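Local coordinates for pesticidal crystal protein CRY4AA (PDB 2C9K) that lyses midgut epithelial cells of mosquito larvae by binding to them and forming pores, acting as a crystal delta-endotoxin, at residues A[350-358]-A[425-434]. Sequence-based numbering, arbitrary orientation.
Sequences TNIYIFLLN and PTYDNYSHIL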
loop_
_atom_site.group_PDB
_atom_site.type_symbol
_atom_site.label_atom_id
_atom_site.label_comp_id
_atom_site.label_asym_id
_atom_site.label_seq_id
_atom_site.Cartn_x
_atom_site.Cartn_y
_atom_site.Cartn_z
ATOM N N THR A 350 7.767 -13.116 16.505
ATOM C CA THR A 350 7.550 -11.708 16.239
ATOM C C THR A 350 8.829 -11.086 15.694
ATOM O O THR A 350 9.935 -11.427 16.118
ATOM C CB THR A 350 7.118 -10.969 17.505
ATOM O OG1 THR A 350 6.195 -11.789 18.234
ATOM C CG2 THR A 350 6.423 -9.645 17.135
ATOM N N ASN A 351 8.666 -10.173 14.744
ATOM C CA ASN A 351 9.794 -9.499 14.116
ATOM C C ASN A 351 10.646 -10.445 13.262
ATOM O O ASN A 351 11.845 -10.219 13.065
ATOM C CB ASN A 351 10.643 -8.802 15.177
ATOM C CG ASN A 351 9.908 -7.643 15.832
ATOM O OD1 ASN A 351 9.452 -6.717 15.150
ATOM N ND2 ASN A 351 9.788 -7.689 17.158
ATOM N N ILE A 352 10.006 -11.507 12.772
ATOM C CA ILE A 352 10.636 -12.489 11.892
ATOM C C ILE A 352 9.695 -12.625 10.684
ATOM O O ILE A 352 8.608 -13.204 10.780
ATOM C CB ILE A 352 10.824 -13.865 12.586
ATOM C CG1 ILE A 352 12.096 -13.862 13.447
ATOM C CG2 ILE A 352 10.922 -14.966 11.539
ATOM C CD1 ILE A 352 11.977 -13.099 14.732
ATOM N N TYR A 353 10.122 -12.084 9.546
ATOM C CA TYR A 353 9.295 -12.101 8.352
ATOM C C TYR A 353 9.893 -12.745 7.114
ATOM O O TYR A 353 11.109 -12.874 6.975
ATOM C CB TYR A 353 8.892 -10.670 8.005
ATOM C CG TYR A 353 8.586 -9.816 9.212
ATOM C CD1 TYR A 353 9.516 -8.896 9.692
ATOM C CD2 TYR A 353 7.374 -9.942 9.889
ATOM C CE1 TYR A 353 9.246 -8.123 10.820
ATOM C CE2 TYR A 353 7.093 -9.175 11.018
ATOM C CZ TYR A 353 8.034 -8.270 11.479
ATOM O OH TYR A 353 7.773 -7.536 12.616
ATOM N N ILE A 354 9.008 -13.142 6.209
ATOM C CA ILE A 354 9.405 -13.740 4.944
ATOM C C ILE A 354 9.361 -12.584 3.936
ATOM O O ILE A 354 8.307 -11.993 3.724
ATOM C CB ILE A 354 8.419 -14.872 4.542
ATOM C CG1 ILE A 354 8.449 -15.978 5.601
ATOM C CG2 ILE A 354 8.804 -15.468 3.206
ATOM C CD1 ILE A 354 7.372 -17.034 5.435
ATOM N N PHE A 355 10.503 -12.249 3.338
ATOM C CA PHE A 355 10.553 -11.138 2.394
ATOM C C PHE A 355 10.848 -11.570 0.967
ATOM O O PHE A 355 10.812 -10.758 0.040
ATOM C CB PHE A 355 11.591 -10.116 2.848
ATOM C CG PHE A 355 13.010 -10.588 2.710
ATOM C CD1 PHE A 355 13.621 -10.649 1.458
ATOM C CD2 PHE A 355 13.743 -10.953 3.825
ATOM C CE1 PHE A 355 14.950 -11.064 1.321
ATOM C CE2 PHE A 355 15.071 -11.372 3.701
ATOM C CZ PHE A 355 15.675 -11.426 2.444
ATOM N N LEU A 356 11.152 -12.849 0.797
ATOM C CA LEU A 356 11.439 -13.405 -0.516
ATOM C C LEU A 356 11.400 -14.919 -0.412
ATOM O O LEU A 356 11.870 -15.488 0.573
ATOM C CB LEU A 356 12.828 -12.977 -0.992
ATOM C CG LEU A 356 13.268 -13.458 -2.381
ATOM C CD1 LEU A 356 12.445 -12.764 -3.462
ATOM C CD2 LEU A 356 14.730 -13.151 -2.584
ATOM N N LEU A 357 10.812 -15.583 -1.397
ATOM C CA LEU A 357 10.812 -17.032 -1.355
ATOM C C LEU A 357 10.971 -17.634 -2.723
ATOM O O LEU A 357 10.757 -16.976 -3.744
ATOM C CB LEU A 357 9.568 -17.601 -0.674
ATOM C CG LEU A 357 8.187 -17.404 -1.259
ATOM C CD1 LEU A 357 7.261 -18.484 -0.704
ATOM C CD2 LEU A 357 7.683 -16.017 -0.905
ATOM N N ASN A 358 11.376 -18.897 -2.722
ATOM C CA ASN A 358 11.621 -19.643 -3.939
ATOM C C ASN A 358 10.700 -20.837 -3.914
ATOM O O ASN A 358 10.672 -21.562 -2.929
ATOM C CB ASN A 358 13.072 -20.115 -3.941
ATOM C CG ASN A 358 13.522 -20.617 -5.286
ATOM O OD1 ASN A 358 12.955 -21.565 -5.835
ATOM N ND2 ASN A 358 14.556 -19.985 -5.828
ATOM N N PRO A 425 15.600 -7.880 -2.539
ATOM C CA PRO A 425 15.429 -7.795 -1.090
ATOM C C PRO A 425 16.481 -8.513 -0.261
ATOM O O PRO A 425 16.942 -9.605 -0.601
ATOM C CB PRO A 425 14.046 -8.400 -0.864
ATOM C CG PRO A 425 13.366 -8.144 -2.129
ATOM C CD PRO A 425 14.398 -8.451 -3.155
ATOM N N THR A 426 16.839 -7.869 0.840
ATOM C CA THR A 426 17.792 -8.409 1.795
ATOM C C THR A 426 17.102 -8.297 3.152
ATOM O O THR A 426 16.039 -7.697 3.246
ATOM C CB THR A 426 19.126 -7.611 1.784
ATOM O OG1 THR A 426 18.856 -6.213 1.943
ATOM C CG2 THR A 426 19.872 -7.844 0.474
ATOM N N TYR A 427 17.682 -8.867 4.199
ATOM C CA TYR A 427 17.058 -8.806 5.519
ATOM C C TYR A 427 16.936 -7.364 6.011
ATOM O O TYR A 427 16.058 -7.036 6.803
ATOM C CB TYR A 427 17.894 -9.602 6.513
ATOM C CG TYR A 427 19.240 -8.975 6.766
ATOM C CD1 TYR A 427 19.440 -8.113 7.842
ATOM C CD2 TYR A 427 20.304 -9.202 5.899
ATOM C CE1 TYR A 427 20.672 -7.494 8.045
ATOM C CE2 TYR A 427 21.535 -8.591 6.089
ATOM C CZ TYR A 427 21.716 -7.739 7.160
ATOM O OH TYR A 427 22.949 -7.141 7.330
ATOM N N ASP A 428 17.830 -6.511 5.529
ATOM C CA ASP A 428 17.876 -5.110 5.921
ATOM C C ASP A 428 17.415 -4.164 4.810
ATOM O O ASP A 428 17.696 -2.964 4.843
ATOM C CB ASP A 428 19.300 -4.745 6.327
ATOM C CG ASP A 428 20.258 -4.780 5.151
ATOM O OD1 ASP A 428 20.398 -5.850 4.519
ATOM O OD2 ASP A 428 20.865 -3.734 4.844
ATOM N N ASN A 429 16.722 -4.707 3.814
ATOM C CA ASN A 429 16.213 -3.891 2.721
ATOM C C ASN A 429 15.129 -4.620 1.946
ATOM O O ASN A 429 15.413 -5.243 0.925
ATOM C CB ASN A 429 17.337 -3.496 1.771
ATOM C CG ASN A 429 16.885 -2.486 0.734
ATOM O OD1 ASN A 429 15.705 -2.128 0.680
ATOM N ND2 ASN A 429 17.817 -2.020 -0.093
ATOM N N TYR A 430 13.892 -4.537 2.435
ATOM C CA TYR A 430 12.751 -5.189 1.798
ATOM C C TYR A 430 11.509 -4.322 2.012
ATOM O O TYR A 430 11.331 -3.741 3.081
ATOM C CB TYR A 430 12.543 -6.585 2.397
ATOM C CG TYR A 430 12.224 -6.566 3.872
ATOM C CD1 TYR A 430 10.912 -6.683 4.322
ATOM C CD2 TYR A 430 13.229 -6.367 4.819
ATOM C CE1 TYR A 430 10.611 -6.595 5.681
ATOM C CE2 TYR A 430 12.940 -6.279 6.172
ATOM C CZ TYR A 430 11.632 -6.390 6.595
ATOM O OH TYR A 430 11.337 -6.279 7.934
ATOM N N SER A 431 10.650 -4.243 1.000
ATOM C CA SER A 431 9.450 -3.414 1.077
ATOM C C SER A 431 8.174 -4.162 1.448
ATOM O O SER A 431 7.186 -3.544 1.865
ATOM C CB SER A 431 9.225 -2.716 -0.254
ATOM O OG SER A 431 8.984 -3.677 -1.266
ATOM N N HIS A 432 8.179 -5.481 1.284
ATOM C CA HIS A 432 6.994 -6.264 1.611
ATOM C C HIS A 432 7.358 -7.551 2.321
ATOM O O HIS A 432 8.477 -8.033 2.199
ATOM C CB HIS A 432 6.194 -6.596 0.344
ATOM C CG HIS A 432 5.503 -5.417 -0.277
ATOM N ND1 HIS A 432 6.183 -4.403 -0.917
ATOM C CD2 HIS A 432 4.187 -5.113 -0.385
ATOM C CE1 HIS A 432 5.317 -3.528 -1.395
ATOM N NE2 HIS A 432 4.099 -3.935 -1.086
ATOM N N ILE A 433 6.401 -8.094 3.069
ATOM C CA ILE A 433 6.574 -9.348 3.800
ATOM C C ILE A 433 5.395 -10.269 3.476
ATOM O O ILE A 433 4.277 -9.796 3.238
ATOM C CB ILE A 433 6.589 -9.128 5.334
ATOM C CG1 ILE A 433 5.196 -8.691 5.809
ATOM C CG2 ILE A 433 7.674 -8.111 5.713
ATOM C CD1 ILE A 433 5.058 -8.639 7.314
ATOM N N LEU A 434 5.629 -11.575 3.476
ATOM C CA LEU A 434 4.558 -12.522 3.174
ATOM C C LEU A 434 3.468 -12.408 4.231
ATOM O O LEU A 434 3.765 -12.262 5.411
ATOM C CB LEU A 434 5.090 -13.961 3.137
ATOM C CG LEU A 434 4.016 -14.926 2.625
ATOM C CD1 LEU A 434 3.765 -14.645 1.153
ATOM C CD2 LEU A 434 4.442 -16.366 2.829
HETATM O O HOH W 1 6.202 -12.893 7.031
HETATM O O HOH W 2 9.527 -8.524 -0.350
#
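F355 carries the apolar centre against P425 and the type I turn T426–N429. Its chi1 of 71° places CG between the two backbone branches and turns one ring face to the T426 peptide: T426 O sits 3.7 Å above the plane of the F355 ring, over its centre, while P425 CB approaches F355 CD1. Y430 packs its CB 3.7 Å from F355 CB; the two rings, tilted by 27° with centroids 5.8 Å apart, are offset so strongly that little stacking remains. Further along, Y353 CB meets I433 CG2 at 3.6 Å, and I354 CB meets L434 CB at 3.7 Å, the two chains running alongside each other. At the polar edge a single direct hydrogen bond crosses, L434 N to I354 O (2.7 Å), in the carbonyl plane; I433 CA adds a CA-H...O contact to the same oxygen. One water accepts from I354 N and donates to L434 O. Strands 353-358 and 432-434 cross at 101°, which fits contact between different sheets of the toxin's middle, beta-rich domain; 353-362 pairs in its own sheet with 402-407 and 373-381, F355 and L356 forming a classic beta bulge opposite F379. The chemistry thus implies a mainly apolar junction, pinned locally by one direct backbone bond and bridging water.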